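Local coordinates for geranyltranstransferase (Campylobacter jejuni, PDB 3NPK), which probably catalyses condensation of geranyl diphosphate with isopentenyl diphosphate to farnesyl diphosphate and pyrophosphate in bacterial isoprenoid biosynthesis, at residues A[74-79]-A[145-150]; A[60-65]-A[187-192]; A[49-52]-A[58-61]. One frame throughout, in Å; residues are numbered along the deposited sequence.

Contact 1: residues A[74-79]-A[145-150]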
loop_
_atom_site.group_PDB
_atom_site.type_symbol
_atom_site.label_atom_id
_atom_site.label_comp_id
_atom_site.label_asym_id
_atom_site.label_seq_id
_atom_site.Cartn_x
_atom_site.Cartn_y
_atom_site.Cartn_z
ATOM N N THR A 74 5.551 9.527 3.916
ATOM C CA THR A 74 6.542 9.031 4.869
ATOM C C THR A 74 7.037 7.629 4.511
ATOM O O THR A 74 8.251 7.362 4.596
ATOM C CB THR A 74 5.995 9.094 6.308
ATOM O OG1 THR A 74 5.853 10.466 6.682
ATOM C CG2 THR A 74 6.936 8.406 7.307
ATOM N N TYR A 75 6.131 6.733 4.108
ATOM C CA TYR A 75 6.583 5.387 3.713
ATOM C C TYR A 75 7.600 5.504 2.569
ATOM O O TYR A 75 8.638 4.827 2.561
ATOM C CB TYR A 75 5.413 4.435 3.374
ATOM C CG TYR A 75 5.372 3.946 1.928
ATOM C CD1 TYR A 75 6.306 3.028 1.449
ATOM C CD2 TYR A 75 4.379 4.387 1.054
ATOM C CE1 TYR A 75 6.280 2.594 0.140
ATOM C CE2 TYR A 75 4.333 3.939 -0.260
ATOM C CZ TYR A 75 5.290 3.057 -0.712
ATOM O OH TYR A 75 5.287 2.612 -2.014
ATOM N N SER A 76 7.343 6.410 1.633
ATOM C CA SER A 76 8.212 6.517 0.469
ATOM C C SER A 76 9.598 6.993 0.873
ATOM O O SER A 76 10.600 6.544 0.309
ATOM C CB SER A 76 7.589 7.426 -0.608
ATOM O OG SER A 76 7.736 8.806 -0.317
ATOM N N LEU A 77 9.664 7.890 1.854
ATOM C CA LEU A 77 10.952 8.378 2.328
ATOM C C LEU A 77 11.745 7.262 2.998
ATOM O O LEU A 77 12.951 7.150 2.792
ATOM C CB LEU A 77 10.779 9.532 3.309
ATOM C CG LEU A 77 10.042 10.762 2.773
ATOM C CD1 LEU A 77 10.032 11.862 3.808
ATOM C CD2 LEU A 77 10.633 11.267 1.449
ATOM N N ILE A 78 11.061 6.460 3.811
ATOM C CA ILE A 78 11.702 5.367 4.530
ATOM C C ILE A 78 12.279 4.357 3.537
ATOM O O ILE A 78 13.448 3.938 3.657
ATOM C CB ILE A 78 10.712 4.683 5.500
ATOM C CG1 ILE A 78 10.338 5.635 6.645
ATOM C CG2 ILE A 78 11.290 3.367 6.044
ATOM C CD1 ILE A 78 9.102 5.205 7.461
ATOM N N HIS A 79 11.491 3.980 2.523
ATOM C CA HIS A 79 12.034 3.064 1.513
ATOM C C HIS A 79 13.142 3.696 0.675
ATOM O O HIS A 79 14.159 3.046 0.405
ATOM C CB HIS A 79 10.937 2.448 0.642
ATOM C CG HIS A 79 10.178 1.357 1.333
ATOM N ND1 HIS A 79 9.287 0.531 0.675
ATOM C CD2 HIS A 79 10.210 0.923 2.622
ATOM C CE1 HIS A 79 8.787 -0.344 1.534
ATOM N NE2 HIS A 79 9.328 -0.123 2.723
ATOM N N ASN A 145 1.525 3.930 -11.282
ATOM C CA ASN A 145 1.205 4.987 -12.257
ATOM C C ASN A 145 1.803 6.358 -11.936
ATOM O O ASN A 145 1.631 7.327 -12.683
ATOM C CB ASN A 145 -0.296 5.113 -12.439
ATOM C CG ASN A 145 -0.861 3.956 -13.184
ATOM O OD1 ASN A 145 -0.679 3.847 -14.396
ATOM N ND2 ASN A 145 -1.528 3.061 -12.472
ATOM N N GLY A 146 2.502 6.453 -10.816
ATOM C CA GLY A 146 3.031 7.736 -10.401
ATOM C C GLY A 146 4.330 7.579 -9.629
ATOM O O GLY A 146 5.381 7.248 -10.193
HETATM N N MSE A 147 4.242 7.760 -8.318
HETATM C CA MSE A 147 5.424 7.809 -7.477
HETATM C C MSE A 147 6.351 6.609 -7.662
HETATM O O MSE A 147 7.569 6.788 -7.740
HETATM C CB MSE A 147 4.983 7.919 -6.023
HETATM C CG MSE A 147 6.109 8.120 -5.041
HETATM SE SE MSE A 147 5.346 8.193 -3.236
HETATM C CE MSE A 147 5.250 6.263 -2.938
ATOM N N VAL A 148 5.800 5.397 -7.712
ATOM C CA VAL A 148 6.684 4.234 -7.741
ATOM C C VAL A 148 7.459 4.097 -9.051
ATOM O O VAL A 148 8.656 3.800 -9.029
ATOM C CB VAL A 148 5.959 2.925 -7.395
ATOM C CG1 VAL A 148 6.959 1.736 -7.480
ATOM C CG2 VAL A 148 5.326 3.029 -5.981
ATOM N N ILE A 149 6.806 4.324 -10.188
ATOM C CA ILE A 149 7.550 4.252 -11.449
ATOM C C ILE A 149 8.566 5.399 -11.512
ATOM O O ILE A 149 9.661 5.228 -12.048
ATOM C CB ILE A 149 6.648 4.192 -12.720
ATOM C CG1 ILE A 149 7.488 3.817 -13.955
ATOM C CG2 ILE A 149 5.945 5.511 -12.977
ATOM C CD1 ILE A 149 8.151 2.444 -13.875
ATOM N N GLY A 150 8.216 6.568 -10.965
ATOM C CA GLY A 150 9.159 7.669 -10.874
ATOM C C GLY A 150 10.415 7.305 -10.095
ATOM O O GLY A 150 11.546 7.569 -10.524
#

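Contact 2: residues A[60-65]-A[187-192]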
loop_
_atom_site.group_PDB
_atom_site.type_symbol
_atom_site.label_atom_id
_atom_site.label_comp_id
_atom_site.label_asym_id
_atom_site.label_seq_id
_atom_site.Cartn_x
_atom_site.Cartn_y
_atom_site.Cartn_z
ATOM N N ASN A 60 -12.552 19.081 9.334
ATOM C CA ASN A 60 -12.129 18.071 10.294
ATOM C C ASN A 60 -12.151 16.658 9.718
ATOM O O ASN A 60 -11.241 15.854 9.955
ATOM C CB ASN A 60 -12.975 18.181 11.555
ATOM C CG ASN A 60 -12.674 19.447 12.309
ATOM O OD1 ASN A 60 -11.614 19.568 12.926
ATOM N ND2 ASN A 60 -13.591 20.414 12.252
ATOM N N GLN A 61 -13.186 16.360 8.949
ATOM C CA GLN A 61 -13.321 15.049 8.330
ATOM C C GLN A 61 -12.185 14.824 7.337
ATOM O O GLN A 61 -11.748 13.685 7.130
ATOM C CB GLN A 61 -14.677 14.962 7.625
ATOM C CG GLN A 61 -15.855 15.006 8.612
ATOM C CD GLN A 61 -16.385 16.405 8.910
ATOM O OE1 GLN A 61 -15.699 17.410 8.745
ATOM N NE2 GLN A 61 -17.619 16.463 9.387
ATOM N N ALA A 62 -11.705 15.917 6.737
ATOM C CA ALA A 62 -10.612 15.855 5.767
ATOM C C ALA A 62 -9.270 15.530 6.390
ATOM O O ALA A 62 -8.344 15.158 5.671
ATOM C CB ALA A 62 -10.512 17.171 4.985
ATOM N N LEU A 63 -9.134 15.731 7.699
ATOM C CA LEU A 63 -7.848 15.501 8.333
ATOM C C LEU A 63 -7.362 14.070 8.123
ATOM O O LEU A 63 -6.158 13.853 7.967
ATOM C CB LEU A 63 -7.913 15.827 9.829
ATOM C CG LEU A 63 -8.017 17.318 10.150
ATOM C CD1 LEU A 63 -8.475 17.517 11.590
ATOM C CD2 LEU A 63 -6.728 18.082 9.871
ATOM N N ASP A 64 -8.282 13.102 8.115
ATOM C CA ASP A 64 -7.902 11.700 7.894
ATOM C C ASP A 64 -7.367 11.503 6.475
ATOM O O ASP A 64 -6.519 10.647 6.241
ATOM C CB ASP A 64 -9.084 10.748 8.088
ATOM C CG ASP A 64 -9.430 10.512 9.542
ATOM O OD1 ASP A 64 -8.579 10.771 10.428
ATOM O OD2 ASP A 64 -10.566 10.038 9.794
ATOM N N VAL A 65 -7.868 12.282 5.519
ATOM C CA VAL A 65 -7.414 12.134 4.137
ATOM C C VAL A 65 -6.017 12.739 4.018
ATOM O O VAL A 65 -5.133 12.164 3.370
ATOM C CB VAL A 65 -8.414 12.796 3.137
ATOM C CG1 VAL A 65 -8.011 12.493 1.702
ATOM C CG2 VAL A 65 -9.830 12.297 3.405
ATOM N N CYS A 187 -10.308 18.600 -3.804
ATOM C CA CYS A 187 -11.456 18.882 -4.663
ATOM C C CYS A 187 -12.494 17.767 -4.547
ATOM O O CYS A 187 -13.712 18.026 -4.496
ATOM C CB CYS A 187 -11.011 19.031 -6.122
ATOM S SG CYS A 187 -9.922 20.432 -6.431
ATOM N N GLU A 188 -12.023 16.524 -4.510
ATOM C CA GLU A 188 -12.934 15.387 -4.439
ATOM C C GLU A 188 -13.709 15.353 -3.123
ATOM O O GLU A 188 -14.909 15.046 -3.108
ATOM C CB GLU A 188 -12.195 14.077 -4.704
ATOM C CG GLU A 188 -11.766 13.987 -6.193
ATOM C CD GLU A 188 -10.886 12.800 -6.540
ATOM O OE1 GLU A 188 -10.051 12.371 -5.706
ATOM O OE2 GLU A 188 -11.040 12.298 -7.680
ATOM N N ILE A 189 -13.039 15.671 -2.016
ATOM C CA ILE A 189 -13.747 15.791 -0.732
ATOM C C ILE A 189 -14.925 16.769 -0.846
ATOM O O ILE A 189 -16.028 16.523 -0.312
ATOM C CB ILE A 189 -12.787 16.248 0.378
ATOM C CG1 ILE A 189 -11.814 15.123 0.711
ATOM C CG2 ILE A 189 -13.549 16.680 1.637
ATOM C CD1 ILE A 189 -10.567 15.601 1.457
ATOM N N CYS A 190 -14.686 17.876 -1.544
ATOM C CA CYS A 190 -15.678 18.937 -1.705
ATOM C C CYS A 190 -16.678 18.684 -2.828
ATOM O O CYS A 190 -17.589 19.500 -3.046
ATOM C CB CYS A 190 -14.962 20.256 -1.969
ATOM S SG CYS A 190 -13.927 20.787 -0.602
ATOM N N GLU A 191 -16.490 17.579 -3.548
ATOM C CA GLU A 191 -17.329 17.240 -4.696
ATOM C C GLU A 191 -17.324 18.381 -5.720
ATOM O O GLU A 191 -18.350 18.708 -6.334
ATOM C CB GLU A 191 -18.747 16.835 -4.249
ATOM C CG GLU A 191 -18.760 15.485 -3.543
ATOM C CD GLU A 191 -20.115 15.155 -2.943
ATOM O OE1 GLU A 191 -20.393 15.637 -1.834
ATOM O OE2 GLU A 191 -20.898 14.410 -3.575
ATOM N N LEU A 192 -16.146 18.978 -5.915
ATOM C CA LEU A 192 -15.973 20.011 -6.932
ATOM C C LEU A 192 -16.101 19.404 -8.325
ATOM O O LEU A 192 -15.726 18.248 -8.553
ATOM C CB LEU A 192 -14.607 20.690 -6.777
ATOM C CG LEU A 192 -14.328 21.895 -7.677
ATOM C CD1 LEU A 192 -15.236 23.084 -7.342
ATOM C CD2 LEU A 192 -12.866 22.290 -7.565
#

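Contact 3: residues A[49-52]-A[58-61]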
loop_
_atom_site.group_PDB
_atom_site.type_symbol
_atom_site.label_atom_id
_atom_site.label_comp_id
_atom_site.label_asym_id
_atom_site.label_seq_id
_atom_site.Cartn_x
_atom_site.Cartn_y
_atom_site.Cartn_z
ATOM N N SER A 49 -6.054 23.052 2.507
ATOM C CA SER A 49 -6.299 24.418 2.036
ATOM C C SER A 49 -7.462 24.409 1.051
ATOM O O SER A 49 -8.359 25.270 1.114
ATOM C CB SER A 49 -5.055 25.003 1.353
ATOM O OG SER A 49 -3.981 25.205 2.266
ATOM N N VAL A 50 -7.454 23.443 0.131
ATOM C CA VAL A 50 -8.579 23.321 -0.805
ATOM C C VAL A 50 -9.895 23.153 -0.036
ATOM O O VAL A 50 -10.863 23.882 -0.277
ATOM C CB VAL A 50 -8.392 22.154 -1.801
ATOM C CG1 VAL A 50 -9.662 21.974 -2.656
ATOM C CG2 VAL A 50 -7.164 22.413 -2.697
ATOM N N VAL A 51 -9.932 22.208 0.901
ATOM C CA VAL A 51 -11.156 21.965 1.659
ATOM C C VAL A 51 -11.588 23.205 2.456
ATOM O O VAL A 51 -12.754 23.619 2.408
ATOM C CB VAL A 51 -11.013 20.744 2.597
ATOM C CG1 VAL A 51 -12.300 20.539 3.401
ATOM C CG2 VAL A 51 -10.691 19.492 1.782
ATOM N N GLN A 52 -10.652 23.810 3.178
ATOM C CA GLN A 52 -10.972 24.998 3.965
ATOM C C GLN A 52 -11.583 26.105 3.099
ATOM O O GLN A 52 -12.527 26.779 3.513
ATOM C CB GLN A 52 -9.725 25.509 4.697
ATOM C CG GLN A 52 -9.952 26.809 5.481
ATOM C CD GLN A 52 -10.994 26.690 6.580
ATOM O OE1 GLN A 52 -11.420 25.594 6.949
ATOM N NE2 GLN A 52 -11.416 27.836 7.107
ATOM N N LEU A 58 -16.276 20.552 6.117
ATOM C CA LEU A 58 -15.688 19.221 6.006
ATOM C C LEU A 58 -14.216 19.186 6.425
ATOM O O LEU A 58 -13.554 18.167 6.257
ATOM C CB LEU A 58 -15.813 18.697 4.568
ATOM C CG LEU A 58 -17.228 18.330 4.114
ATOM C CD1 LEU A 58 -17.210 17.981 2.622
ATOM C CD2 LEU A 58 -17.775 17.175 4.941
ATOM N N LEU A 59 -13.701 20.280 6.978
ATOM C CA LEU A 59 -12.264 20.347 7.265
ATOM C C LEU A 59 -11.815 19.257 8.246
ATOM O O LEU A 59 -10.816 18.558 8.024
ATOM C CB LEU A 59 -11.887 21.733 7.796
ATOM C CG LEU A 59 -10.389 21.873 8.057
ATOM C CD1 LEU A 59 -9.642 21.829 6.723
ATOM C CD2 LEU A 59 -10.118 23.158 8.820
ATOM N N ASN A 60 -12.552 19.081 9.334
ATOM C CA ASN A 60 -12.129 18.071 10.294
ATOM C C ASN A 60 -12.151 16.658 9.718
ATOM O O ASN A 60 -11.241 15.854 9.955
ATOM C CB ASN A 60 -12.975 18.181 11.555
ATOM C CG ASN A 60 -12.674 19.447 12.309
ATOM O OD1 ASN A 60 -11.614 19.568 12.926
ATOM N ND2 ASN A 60 -13.591 20.414 12.252
ATOM N N GLN A 61 -13.186 16.360 8.949
ATOM C CA GLN A 61 -13.321 15.049 8.330
ATOM C C GLN A 61 -12.185 14.824 7.337
ATOM O O GLN A 61 -11.748 13.685 7.130
ATOM C CB GLN A 61 -14.677 14.962 7.625
ATOM C CG GLN A 61 -15.855 15.006 8.612
ATOM C CD GLN A 61 -16.385 16.405 8.910
ATOM O OE1 GLN A 61 -15.699 17.410 8.745
ATOM N NE2 GLN A 61 -17.619 16.463 9.387
#

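Contact 1: residues A[74-79]-A[145-150]
S76 and M147 mark the nearest passage of helix 59-80 past the start of helix 147-156, their CA atoms 8.5 Å apart. Segment 74-79 is regular helix, whereas 145-150 is a helix start: G146 is the N-cap, and its O accepts the bond from G150 N at 3.0 Å. The two backbones stay well apart, and side chains bridge them. M147, present as selenomethionine, reaches straight out from its helix with chi1 and chi2 both extended, then bends at chi3 (83°), which lays the methyl CE against the other helix. This methyl lies 3.5 Å from S76 CB and 3.7 Å from Y75 CE2, meeting the ring obliquely. The selenium takes part as well, with SE 3.5 Å from S76 CB. S76 thus offers mainly its methylene, because OG is turned back to hydrogen-bond the O of H73 one turn earlier. A fringe contact joins Y75 OH to V148 CG2 at 4.0 Å. The tyrosine pays for its pose: at chi1 117° CG nearly eclipses the residue's own carbonyl carbon. Behind it, Y75 CD1 sits above the rim of one face of the H79 imidazole, which is held by hydrogen bonds from NE2 to I107 O and from ND1 to D111 OD2 of the second subunit. Everything that touches here is buried. The DDxxxxD aspartate-rich motif of prenyl synthases starts directly after H79, and G150 opens the GQxxD motif. Y75 is the fifth residue before the first of those aspartates, a position where an aromatic side chain limits product length in relatives. The arrangement is therefore consistent with the wall of the chain-elongation pocket of the all-helical isoprenoid synthase fold.

Contact 2: residues A[60-65]-A[187-192]
A62 and V65 meet I189 where helix 59-80 packs on the C-terminal end of helix 164-189, inside the all-helical isoprenoid synthase fold. The first segment starts at N60, whose O takes the bond from L63 N. Q61 lies at the margin, its side chain resting on L126. A62 is the point of closest backbone approach, its CA 7.2 Å from that of I189, a spacing suited to a residue with a single methyl. That methyl, CB, lies 3.9 Å from I189 CD1. L63 turns its CB away from the partner and packs on L48 of helix 42-54. At D64 and V65 the helix kinks: V65 N makes a weak bond to A62 O, three residues back. D64 takes no part here; its OD1 is hydrogen-bonded to H12 NE2. V65 closes the segment and meets I189 tip to tip. The backbone points V65 CB at I189, which brings CB and both methyls to face CD1; chi1 (-173°) only sets which positions around CB the two methyls take. From the other side, I189 carries CG1 anti to its carbonyl carbon and extends on at chi2 (162°), pushing CD1 furthest across. L47 and L134 each touch both V65 and I189, embedding the pair among apolar side chains. Just past I189 the helix ends in a Schellman motif: E191 has a positive phi of 56°, and L192 N and E191 N bond back to C187 O and E188 O. E191 also forms a salt bridge from OE2 to K127 NZ. The whole interface thus turns on one methyl, I189 CD1, which lies 3.9 Å from V65 CG2 and 4.0 Å from V65 CG1.

Contact 3: residues A[49-52]-A[58-61]
V51 and Q52, near the end of helix 42-54, face L58 and L59 at the start of helix 59-80, and two kinds of contact join them. The first is apolar and belongs to V51. Its CG1, anti to the backbone N (chi1 179°), points at the peptide link between the two leucines, 3.8 Å from L58 C and 3.9 Å from L59 N. V51 CG1 also lies 4.1 Å from L58 CB and, more loosely, V51 CG1 is 4.4 Å from L59 CD1. V51 therefore packs on main chain as much as on side chain, as the tight spacing of the segments permits: Q52 CA and L59 CA are 5.8 Å apart. Together the two helices form a short-linked helical hairpin in the isoprenoid synthase fold; K40 just before helix 42-54 and R43 in its first turn belong to the pyrophosphate pocket. The second kind of contact sets a polar atom against an apolar branch. Q52 leaves the helix with CG anti to the backbone N and then bends at chi2 (61°), swinging its amide across L59, which it crosses at a slant. Q52 OE1 comes to 3.3 Å from L59 CD2, a close van der Waals approach, and to 4.0 Å from L59 CB. Of the two L59 methyls it is CD2 that comes close to the amide oxygen, with CD1 farther off. L3 and L5 from the N-terminal part of the chain touch both Q52 and L59, closing over the hairpin there. V51 and L58 instead both meet I189 of helix 164-189.

How the contacts relate
Helix 59-80 runs through all three contacts. Along the chain the hairpin of contact 3 closes first, and contact 2 starts on its second arm, sharing N60 and Q61. Contact 1 then opens and closes before the chain returns to contact 2 through helix 164-189, which follows helix 147-156. Contacts 2 and 3 have centres 6 Å apart and form one apolar cluster, where I189 CD1 lies 3.9 Å from V51 CG2. Contact 1 is about 23 Å and 25 Å from them between centres, and lies across the chain's centre from contact 3. One helix thus links a packed outer end to the probable active-site region, with pyrophosphate-pocket residue H73 along its course.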